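Local atomic coordinates of nucleoporin NUP170 (Chaetomium thermophilum, PDB entry 5HAX), a protein that probably serves as a scaffold nucleoporin of the inner ring of the nuclear pore complex, helping to build the symmetric core of the pore. Residues S246-Y254 and K264-S272; L286-S297 and L309-L319. All blocks are in the same frame, centred on the assembly; numbering follows the deposited sequence.

Contact 1. Residues S246-Y254 and K264-S272; sequences SNRSTIRTY and KVIEKDKTS. With PO4 (phosphate ion), chain D.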
loop_
_atom_site.group_PDB
_atom_site.type_symbol
_atom_site.label_atom_id
_atom_site.label_comp_id
_atom_site.label_asym_id
_atom_site.label_seq_id
_atom_site.Cartn_x
_atom_site.Cartn_y
_atom_site.Cartn_z
ATOM N N SER A 246 -6.300 -10.725 -22.479
ATOM C CA SER A 246 -6.096 -10.804 -23.918
ATOM C C SER A 246 -6.704 -9.590 -24.615
ATOM O O SER A 246 -7.425 -8.788 -24.018
ATOM C CB SER A 246 -6.697 -12.094 -24.483
ATOM O OG SER A 246 -8.050 -11.909 -24.863
ATOM N N ASN A 247 -6.390 -9.467 -25.907
ATOM C CA ASN A 247 -6.923 -8.378 -26.717
ATOM C C ASN A 247 -8.415 -8.524 -26.968
ATOM O O ASN A 247 -9.067 -7.542 -27.340
ATOM C CB ASN A 247 -6.197 -8.313 -28.057
ATOM C CG ASN A 247 -6.488 -9.517 -28.925
ATOM O OD1 ASN A 247 -6.246 -10.655 -28.526
ATOM N ND2 ASN A 247 -7.040 -9.275 -30.106
ATOM N N ARG A 248 -8.960 -9.727 -26.795
ATOM C CA ARG A 248 -10.395 -9.964 -26.870
ATOM C C ARG A 248 -11.072 -9.838 -25.513
ATOM O O ARG A 248 -12.237 -10.227 -25.376
ATOM C CB ARG A 248 -10.667 -11.353 -27.453
ATOM C CG ARG A 248 -9.945 -11.622 -28.760
ATOM C CD ARG A 248 -10.319 -12.979 -29.337
ATOM N NE ARG A 248 -11.716 -13.022 -29.757
ATOM C CZ ARG A 248 -12.163 -12.566 -30.925
ATOM N NH1 ARG A 248 -13.454 -12.646 -31.217
ATOM N NH2 ARG A 248 -11.326 -12.028 -31.802
ATOM N N SER A 249 -10.363 -9.318 -24.510
ATOM C CA SER A 249 -10.872 -9.133 -23.155
ATOM C C SER A 249 -11.144 -10.457 -22.447
ATOM O O SER A 249 -11.956 -10.508 -21.520
ATOM C CB SER A 249 -12.132 -8.256 -23.150
ATOM O OG SER A 249 -11.864 -6.997 -23.746
ATOM N N THR A 250 -10.473 -11.531 -22.862
ATOM C CA THR A 250 -10.559 -12.808 -22.162
ATOM C C THR A 250 -9.610 -12.812 -20.969
ATOM O O THR A 250 -8.444 -12.423 -21.092
ATOM C CB THR A 250 -10.215 -13.963 -23.103
ATOM O OG1 THR A 250 -11.197 -14.042 -24.142
ATOM C CG2 THR A 250 -10.177 -15.292 -22.345
ATOM N N ILE A 251 -10.111 -13.271 -19.824
ATOM C CA ILE A 251 -9.342 -13.356 -18.586
ATOM C C ILE A 251 -9.021 -14.823 -18.337
ATOM O O ILE A 251 -9.931 -15.650 -18.201
ATOM C CB ILE A 251 -10.113 -12.764 -17.395
ATOM C CG1 ILE A 251 -10.468 -11.298 -17.654
ATOM C CG2 ILE A 251 -9.297 -12.904 -16.113
ATOM C CD1 ILE A 251 -11.385 -10.699 -16.603
ATOM N N ARG A 252 -7.732 -15.142 -18.264
ATOM C CA ARG A 252 -7.268 -16.489 -17.970
ATOM C C ARG A 252 -6.570 -16.502 -16.617
ATOM O O ARG A 252 -5.787 -15.600 -16.307
ATOM C CB ARG A 252 -6.318 -16.990 -19.061
ATOM C CG ARG A 252 -6.993 -17.207 -20.410
ATOM C CD ARG A 252 -5.987 -17.582 -21.489
ATOM N NE ARG A 252 -6.635 -18.018 -22.725
ATOM C CZ ARG A 252 -7.061 -17.202 -23.687
ATOM N NH1 ARG A 252 -6.923 -15.888 -23.567
ATOM N NH2 ARG A 252 -7.633 -17.704 -24.773
ATOM N N THR A 253 -6.872 -17.518 -15.810
ATOM C CA THR A 253 -6.287 -17.690 -14.485
ATOM C C THR A 253 -5.432 -18.949 -14.481
ATOM O O THR A 253 -5.887 -20.013 -14.914
ATOM C CB THR A 253 -7.369 -17.791 -13.405
ATOM O OG1 THR A 253 -8.211 -16.633 -13.458
ATOM C CG2 THR A 253 -6.745 -17.904 -12.009
ATOM N N TYR A 254 -4.201 -18.820 -13.993
ATOM C CA TYR A 254 -3.259 -19.926 -13.881
ATOM C C TYR A 254 -2.858 -20.089 -12.423
ATOM O O TYR A 254 -2.713 -19.100 -11.699
ATOM C CB TYR A 254 -2.010 -19.685 -14.739
ATOM C CG TYR A 254 -2.287 -19.489 -16.212
ATOM C CD1 TYR A 254 -2.759 -18.277 -16.694
ATOM C CD2 TYR A 254 -2.061 -20.512 -17.121
ATOM C CE1 TYR A 254 -3.009 -18.092 -18.041
ATOM C CE2 TYR A 254 -2.306 -20.337 -18.471
ATOM C CZ TYR A 254 -2.778 -19.125 -18.927
ATOM O OH TYR A 254 -3.025 -18.944 -20.267
ATOM N N LYS A 264 -3.400 -23.868 -16.166
ATOM C CA LYS A 264 -4.570 -23.045 -16.440
ATOM C C LYS A 264 -5.788 -23.663 -15.767
ATOM O O LYS A 264 -6.078 -24.848 -15.959
ATOM C CB LYS A 264 -4.808 -22.920 -17.946
ATOM C CG LYS A 264 -5.667 -21.712 -18.333
ATOM C CD LYS A 264 -6.579 -21.990 -19.526
ATOM C CE LYS A 264 -5.808 -22.448 -20.752
ATOM N NZ LYS A 264 -6.706 -22.623 -21.926
ATOM N N VAL A 265 -6.491 -22.863 -14.969
ATOM C CA VAL A 265 -7.614 -23.356 -14.182
ATOM C C VAL A 265 -8.918 -22.628 -14.477
ATOM O O VAL A 265 -9.992 -23.174 -14.175
ATOM C CB VAL A 265 -7.300 -23.286 -12.672
ATOM C CG1 VAL A 265 -6.240 -24.315 -12.301
ATOM C CG2 VAL A 265 -6.853 -21.884 -12.277
ATOM N N ILE A 266 -8.883 -21.424 -15.044
ATOM C CA ILE A 266 -10.093 -20.703 -15.422
ATOM C C ILE A 266 -9.831 -19.968 -16.726
ATOM O O ILE A 266 -8.734 -19.442 -16.949
ATOM C CB ILE A 266 -10.547 -19.703 -14.334
ATOM C CG1 ILE A 266 -10.599 -20.377 -12.959
ATOM C CG2 ILE A 266 -11.913 -19.119 -14.696
ATOM C CD1 ILE A 266 -10.902 -19.420 -11.822
ATOM N N GLU A 267 -10.844 -19.938 -17.588
ATOM C CA GLU A 267 -10.828 -19.137 -18.809
ATOM C C GLU A 267 -12.211 -18.521 -18.950
ATOM O O GLU A 267 -13.195 -19.244 -19.137
ATOM C CB GLU A 267 -10.468 -19.986 -20.029
ATOM C CG GLU A 267 -10.363 -19.195 -21.323
ATOM C CD GLU A 267 -9.768 -20.008 -22.464
ATOM O OE1 GLU A 267 -8.608 -20.457 -22.343
ATOM O OE2 GLU A 267 -10.461 -20.200 -23.485
ATOM N N LYS A 268 -12.290 -17.195 -18.848
ATOM C CA LYS A 268 -13.558 -16.471 -18.831
ATOM C C LYS A 268 -13.511 -15.385 -19.896
ATOM O O LYS A 268 -12.787 -14.395 -19.741
ATOM C CB LYS A 268 -13.818 -15.868 -17.451
ATOM C CG LYS A 268 -15.221 -15.317 -17.259
ATOM C CD LYS A 268 -15.363 -14.661 -15.898
ATOM C CE LYS A 268 -16.781 -14.172 -15.658
ATOM N NZ LYS A 268 -17.752 -15.296 -15.556
ATOM N N ASP A 269 -14.281 -15.559 -20.970
ATOM C CA ASP A 269 -14.290 -14.584 -22.050
ATOM C C ASP A 269 -15.282 -13.464 -21.751
ATOM O O ASP A 269 -16.052 -13.513 -20.789
ATOM C CB ASP A 269 -14.605 -15.254 -23.395
ATOM C CG ASP A 269 -15.936 -15.997 -23.405
ATOM O OD1 ASP A 269 -16.824 -15.692 -22.582
ATOM O OD2 ASP A 269 -16.092 -16.891 -24.264
ATOM N N LYS A 270 -15.243 -12.430 -22.595
ATOM C CA LYS A 270 -16.100 -11.268 -22.391
ATOM C C LYS A 270 -17.575 -11.650 -22.405
ATOM O O LYS A 270 -18.381 -11.029 -21.703
ATOM C CB LYS A 270 -15.809 -10.214 -23.459
ATOM C CG LYS A 270 -16.742 -9.016 -23.409
ATOM C CD LYS A 270 -16.201 -7.831 -24.195
ATOM C CE LYS A 270 -15.849 -8.203 -25.622
ATOM N NZ LYS A 270 -15.590 -6.992 -26.446
ATOM N N THR A 271 -17.945 -12.664 -23.192
ATOM C CA THR A 271 -19.330 -13.123 -23.211
ATOM C C THR A 271 -19.769 -13.608 -21.836
ATOM O O THR A 271 -20.890 -13.325 -21.397
ATOM C CB THR A 271 -19.495 -14.240 -24.241
ATOM O OG1 THR A 271 -19.093 -13.762 -25.530
ATOM C CG2 THR A 271 -20.940 -14.715 -24.303
ATOM N N SER A 272 -18.900 -14.349 -21.145
ATOM C CA SER A 272 -19.230 -14.834 -19.810
ATOM C C SER A 272 -19.411 -13.674 -18.838
ATOM O O SER A 272 -20.374 -13.639 -18.064
ATOM C CB SER A 272 -18.138 -15.787 -19.324
ATOM O OG SER A 272 -18.419 -16.270 -18.022
HETATM P P PO4 D . -20.621 -19.289 -17.708
HETATM O O1 PO4 D . -20.933 -17.878 -18.145
HETATM O O2 PO4 D . -19.345 -19.757 -18.369
HETATM O O3 PO4 D . -21.759 -20.195 -18.114
HETATM O O4 PO4 D . -20.458 -19.325 -16.207
HETATM O O HOH W 1 -13.294 -12.531 -24.842
HETATM O O HOH W 2 -13.573 -11.829 -19.742
HETATM O O HOH W 3 -6.949 -21.081 -24.993
#
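R252 and E267 lie side by side and point the same way, and NE reaches OE1 of E267 at 3.2 Å in a salt bridge whose hydrogen bond is weak, the two flat groups 62° apart. The same OE1 receives K264 NZ at 2.9 Å, nearly along its C-O axis, and a bond from a water, which in turn accepts a weak one from R252 NH2. T250 brings CG2, anti to its own backbone N, over one face of the guanidinium, 3.5 Å above the plane, while S246 CB meets the edge. A leucine in place of R252 would probably cost E267 one of its two cationic partners and leave E228 without the salt bridge it makes to R252 NH2. The side chain of K264 crosses that of Y254 obliquely, with CG over the ring face in a CH-pi contact, 4.0 Å from the centroid. R252, Y254, K264 and E267 sit on a beta hairpin that supplies strands 251-255 and 263-268 of a four-stranded antiparallel sheet, as in a propeller blade. I251 and K268 form a hydrogen-bonded pair; on one side of it comes a classic bulge, where V265 and I266 both face T253, whose carbonyl accepts from V265 N at 2.9 Å and, weakly, from I266 N. On the other, direct backbone bonds give way to water: one molecule donates to both S249 O and K268 O, another joins R248 O, T250 OG1 and K270 N. D269 caps the following helix, OD1 accepting from S272 N. K268 NZ pairs with D276 and bonds to S272 OG, which donates to a phosphate.

Contact 2. Residues L286-S297 and L309-L319; sequences LFTDKTNIVALS and LMALTDTGCRL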
loop_
_atom_site.group_PDB
_atom_site.type_symbol
_atom_site.label_atom_id
_atom_site.label_comp_id
_atom_site.label_asym_id
_atom_site.label_seq_id
_atom_site.Cartn_x
_atom_site.Cartn_y
_atom_site.Cartn_z
ATOM N N LEU A 286 -22.995 0.992 -20.561
ATOM C CA LEU A 286 -21.558 1.183 -20.426
ATOM C C LEU A 286 -20.777 -0.119 -20.555
ATOM O O LEU A 286 -19.545 -0.075 -20.628
ATOM C CB LEU A 286 -21.239 1.838 -19.076
ATOM C CG LEU A 286 -21.803 3.242 -18.835
ATOM C CD1 LEU A 286 -21.451 3.726 -17.432
ATOM C CD2 LEU A 286 -21.297 4.230 -19.877
ATOM N N PHE A 287 -21.456 -1.266 -20.591
ATOM C CA PHE A 287 -20.792 -2.563 -20.711
ATOM C C PHE A 287 -21.586 -3.425 -21.685
ATOM O O PHE A 287 -22.652 -3.940 -21.331
ATOM C CB PHE A 287 -20.670 -3.247 -19.349
ATOM C CG PHE A 287 -19.839 -4.502 -19.367
ATOM C CD1 PHE A 287 -18.778 -4.643 -20.250
ATOM C CD2 PHE A 287 -20.124 -5.544 -18.500
ATOM C CE1 PHE A 287 -18.018 -5.796 -20.264
ATOM C CE2 PHE A 287 -19.367 -6.700 -18.512
ATOM C CZ PHE A 287 -18.313 -6.825 -19.394
ATOM N N THR A 288 -21.058 -3.590 -22.900
ATOM C CA THR A 288 -21.694 -4.365 -23.957
ATOM C C THR A 288 -20.637 -5.215 -24.649
ATOM O O THR A 288 -19.464 -5.220 -24.266
ATOM C CB THR A 288 -22.375 -3.461 -24.987
ATOM O OG1 THR A 288 -21.375 -2.748 -25.724
ATOM C CG2 THR A 288 -23.313 -2.468 -24.311
ATOM N N ASP A 289 -21.057 -5.930 -25.698
ATOM C CA ASP A 289 -20.121 -6.728 -26.483
ATOM C C ASP A 289 -19.116 -5.864 -27.236
ATOM O O ASP A 289 -18.086 -6.381 -27.683
ATOM C CB ASP A 289 -20.882 -7.616 -27.470
ATOM C CG ASP A 289 -21.489 -6.830 -28.615
ATOM O OD1 ASP A 289 -21.475 -7.336 -29.754
ATOM O OD2 ASP A 289 -21.982 -5.709 -28.376
ATOM N N LYS A 290 -19.394 -4.568 -27.389
ATOM C CA LYS A 290 -18.453 -3.639 -28.000
ATOM C C LYS A 290 -17.397 -3.150 -27.013
ATOM O O LYS A 290 -16.348 -2.656 -27.439
ATOM C CB LYS A 290 -19.228 -2.451 -28.577
ATOM C CG LYS A 290 -18.392 -1.370 -29.250
ATOM C CD LYS A 290 -17.644 -1.893 -30.466
ATOM C CE LYS A 290 -17.069 -0.744 -31.285
ATOM N NZ LYS A 290 -16.247 -1.214 -32.435
ATOM N N THR A 291 -17.643 -3.302 -25.716
ATOM C CA THR A 291 -16.748 -2.772 -24.695
ATOM C C THR A 291 -15.490 -3.626 -24.570
ATOM O O THR A 291 -15.537 -4.853 -24.693
ATOM C CB THR A 291 -17.484 -2.715 -23.357
ATOM O OG1 THR A 291 -18.717 -2.002 -23.526
ATOM C CG2 THR A 291 -16.646 -2.029 -22.292
ATOM N N ASN A 292 -14.363 -2.965 -24.312
ATOM C CA ASN A 292 -13.073 -3.615 -24.121
ATOM C C ASN A 292 -12.657 -3.522 -22.657
ATOM O O ASN A 292 -12.891 -2.502 -22.001
ATOM C CB ASN A 292 -11.988 -2.969 -24.994
ATOM C CG ASN A 292 -12.219 -3.182 -26.480
ATOM O OD1 ASN A 292 -12.409 -4.308 -26.937
ATOM N ND2 ASN A 292 -12.203 -2.096 -27.240
ATOM N N ILE A 293 -12.042 -4.589 -22.152
ATOM C CA ILE A 293 -11.369 -4.567 -20.856
ATOM C C ILE A 293 -9.917 -4.177 -21.105
ATOM O O ILE A 293 -9.201 -4.863 -21.843
ATOM C CB ILE A 293 -11.467 -5.930 -20.147
ATOM C CG1 ILE A 293 -12.933 -6.264 -19.850
ATOM C CG2 ILE A 293 -10.647 -5.924 -18.849
ATOM C CD1 ILE A 293 -13.154 -7.634 -19.230
ATOM N N VAL A 294 -9.481 -3.077 -20.489
ATOM C CA VAL A 294 -8.165 -2.512 -20.779
ATOM C C VAL A 294 -7.112 -2.852 -19.725
ATOM O O VAL A 294 -5.912 -2.704 -20.002
ATOM C CB VAL A 294 -8.255 -0.979 -20.943
ATOM C CG1 VAL A 294 -9.208 -0.620 -22.073
ATOM C CG2 VAL A 294 -8.684 -0.315 -19.639
ATOM N N ALA A 295 -7.512 -3.300 -18.536
ATOM C CA ALA A 295 -6.537 -3.569 -17.489
ATOM C C ALA A 295 -7.147 -4.471 -16.428
ATOM O O ALA A 295 -8.361 -4.461 -16.206
ATOM C CB ALA A 295 -6.039 -2.271 -16.842
ATOM N N LEU A 296 -6.281 -5.247 -15.779
ATOM C CA LEU A 296 -6.634 -6.033 -14.608
ATOM C C LEU A 296 -5.811 -5.561 -13.416
ATOM O O LEU A 296 -4.778 -4.904 -13.567
ATOM C CB LEU A 296 -6.394 -7.532 -14.834
ATOM C CG LEU A 296 -7.086 -8.176 -16.036
ATOM C CD1 LEU A 296 -6.736 -9.653 -16.113
ATOM C CD2 LEU A 296 -8.597 -7.982 -15.975
ATOM N N SER A 297 -6.286 -5.903 -12.223
ATOM C CA SER A 297 -5.555 -5.630 -10.993
ATOM C C SER A 297 -5.882 -6.706 -9.965
ATOM O O SER A 297 -7.018 -6.766 -9.475
ATOM C CB SER A 297 -5.904 -4.249 -10.446
ATOM O OG SER A 297 -5.035 -3.901 -9.383
ATOM N N LEU A 309 -10.156 -10.154 -8.169
ATOM C CA LEU A 309 -9.660 -9.438 -9.335
ATOM C C LEU A 309 -10.559 -8.253 -9.649
ATOM O O LEU A 309 -11.785 -8.356 -9.561
ATOM C CB LEU A 309 -9.595 -10.387 -10.538
ATOM C CG LEU A 309 -8.842 -9.931 -11.781
ATOM C CD1 LEU A 309 -7.353 -9.832 -11.489
ATOM C CD2 LEU A 309 -9.113 -10.896 -12.923
ATOM N N MET A 310 -9.939 -7.134 -10.021
ATOM C CA MET A 310 -10.639 -5.994 -10.595
ATOM C C MET A 310 -10.313 -5.905 -12.078
ATOM O O MET A 310 -9.160 -6.086 -12.482
ATOM C CB MET A 310 -10.250 -4.682 -9.907
ATOM C CG MET A 310 -11.159 -3.514 -10.280
ATOM S SD MET A 310 -10.485 -1.895 -9.859
ATOM C CE MET A 310 -9.226 -1.714 -11.121
ATOM N N ALA A 311 -11.332 -5.624 -12.885
ATOM C CA ALA A 311 -11.178 -5.443 -14.322
ATOM C C ALA A 311 -11.770 -4.096 -14.704
ATOM O O ALA A 311 -12.888 -3.769 -14.292
ATOM C CB ALA A 311 -11.858 -6.572 -15.103
ATOM N N LEU A 312 -11.017 -3.317 -15.473
ATOM C CA LEU A 312 -11.420 -1.978 -15.881
ATOM C C LEU A 312 -11.819 -1.992 -17.351
ATOM O O LEU A 312 -11.050 -2.453 -18.200
ATOM C CB LEU A 312 -10.286 -0.975 -15.655
ATOM C CG LEU A 312 -10.613 0.475 -16.029
ATOM C CD1 LEU A 312 -11.681 1.040 -15.103
ATOM C CD2 LEU A 312 -9.362 1.332 -15.991
ATOM N N THR A 313 -13.014 -1.487 -17.643
ATOM C CA THR A 313 -13.484 -1.342 -19.011
ATOM C C THR A 313 -13.032 -0.002 -19.583
ATOM O O THR A 313 -12.660 0.920 -18.854
ATOM C CB THR A 313 -15.009 -1.429 -19.082
ATOM O OG1 THR A 313 -15.589 -0.282 -18.450
ATOM C CG2 THR A 313 -15.522 -2.694 -18.411
ATOM N N ASP A 314 -13.078 0.102 -20.914
ATOM C CA ASP A 314 -12.738 1.370 -21.552
ATOM C C ASP A 314 -13.795 2.440 -21.317
ATOM O O ASP A 314 -13.537 3.609 -21.614
ATOM C CB ASP A 314 -12.509 1.176 -23.058
ATOM C CG ASP A 314 -13.689 0.528 -23.764
ATOM O OD1 ASP A 314 -13.478 -0.041 -24.854
ATOM O OD2 ASP A 314 -14.823 0.587 -23.247
ATOM N N THR A 315 -14.960 2.075 -20.785
ATOM C CA THR A 315 -15.980 3.039 -20.389
ATOM C C THR A 315 -15.829 3.491 -18.942
ATOM O O THR A 315 -16.615 4.326 -18.484
ATOM C CB THR A 315 -17.378 2.444 -20.593
ATOM O OG1 THR A 315 -17.465 1.182 -19.921
ATOM C CG2 THR A 315 -17.667 2.249 -22.076
ATOM N N GLY A 316 -14.848 2.960 -18.217
ATOM C CA GLY A 316 -14.583 3.380 -16.858
ATOM C C GLY A 316 -15.260 2.567 -15.780
ATOM O O GLY A 316 -15.238 2.981 -14.615
ATOM N N CYS A 317 -15.859 1.428 -16.124
ATOM C CA CYS A 317 -16.489 0.572 -15.129
ATOM C C CYS A 317 -15.448 -0.337 -14.497
ATOM O O CYS A 317 -14.627 -0.936 -15.198
ATOM C CB CYS A 317 -17.596 -0.266 -15.764
ATOM S SG CYS A 317 -18.954 0.699 -16.457
ATOM N N ARG A 318 -15.480 -0.434 -13.172
ATOM C CA ARG A 318 -14.625 -1.348 -12.426
ATOM C C ARG A 318 -15.431 -2.608 -12.131
ATOM O O ARG A 318 -16.397 -2.570 -11.361
ATOM C CB ARG A 318 -14.114 -0.697 -11.143
ATOM C CG ARG A 318 -12.916 0.218 -11.350
ATOM C CD ARG A 318 -12.583 1.002 -10.089
ATOM N NE ARG A 318 -13.421 2.189 -9.945
ATOM C CZ ARG A 318 -13.496 2.926 -8.842
ATOM N NH1 ARG A 318 -14.281 3.994 -8.812
ATOM N NH2 ARG A 318 -12.787 2.599 -7.768
ATOM N N LEU A 319 -15.034 -3.719 -12.751
ATOM C CA LEU A 319 -15.677 -5.013 -12.567
ATOM C C LEU A 319 -14.901 -5.798 -11.517
ATOM O O LEU A 319 -13.708 -6.061 -11.695
ATOM C CB LEU A 319 -15.721 -5.791 -13.883
ATOM C CG LEU A 319 -16.112 -5.019 -15.145
ATOM C CD1 LEU A 319 -16.023 -5.929 -16.366
ATOM C CD2 LEU A 319 -17.505 -4.431 -15.014
HETATM O O HOH W 4 -15.180 -0.283 -27.059
#
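V294 N bonds to L312 O, and L312 N to A295 O, where strands 293-297 and 309-313 run antiparallel at 152° with a beta bulge between I293 and A295. Past the bulge, D314 folds its carboxylate back over N292: OD1 takes N292 N at 3.1 Å from 57° out of the carboxylate plane, and D314 N returns a bond to N292 O at 2.8 Å. The CG of D314 lies between its backbone N and carbonyl carbon (chi1 56°), which puts OD1 within reach of N292 and of a water that also donates to K290 O. The pair belongs to a five-stranded sheet, consistent with a propeller blade, in which strand 293-298 is outermost and 307-313 is flanked by 318-324. At the type I turn T313-G316, a chain of hydrogen bonds runs from C317 N to T313 OG1, on to T315 OG1 at 2.8 Å, and out to L286 O in a notably short bond of uncertain exact length. L319 CD1 sits over the face of the F287 ring, 4.3 Å from its centroid, and F277 meets that ring edge-to-face. Between the paired strands, A311 CB touches both I293 CG2 and, at 3.7 Å, L296 CD2.

In the fold
Both contacts pair the strands of a beta hairpin within the propeller-like region, but in successive sheets, and helix 270-279 carries the chain from one to the next. Contact 1 is partly buried: a salt-bridge network with exposed members covers one face of its hairpin, and waters bridge the backbones where the strand pairing ends. Contact 2 is buried, and its polar work is done largely by backbone, threonine hydroxyls and one aspartate among aliphatic side chains. The two meet directly. K270 NZ, at the start of the helix, probably bonds to the carbonyls of D289 and T291, S249 OG bonds to I293 N, and I251 packs on L309, so that loop and apolar faces join the neighbouring sheets.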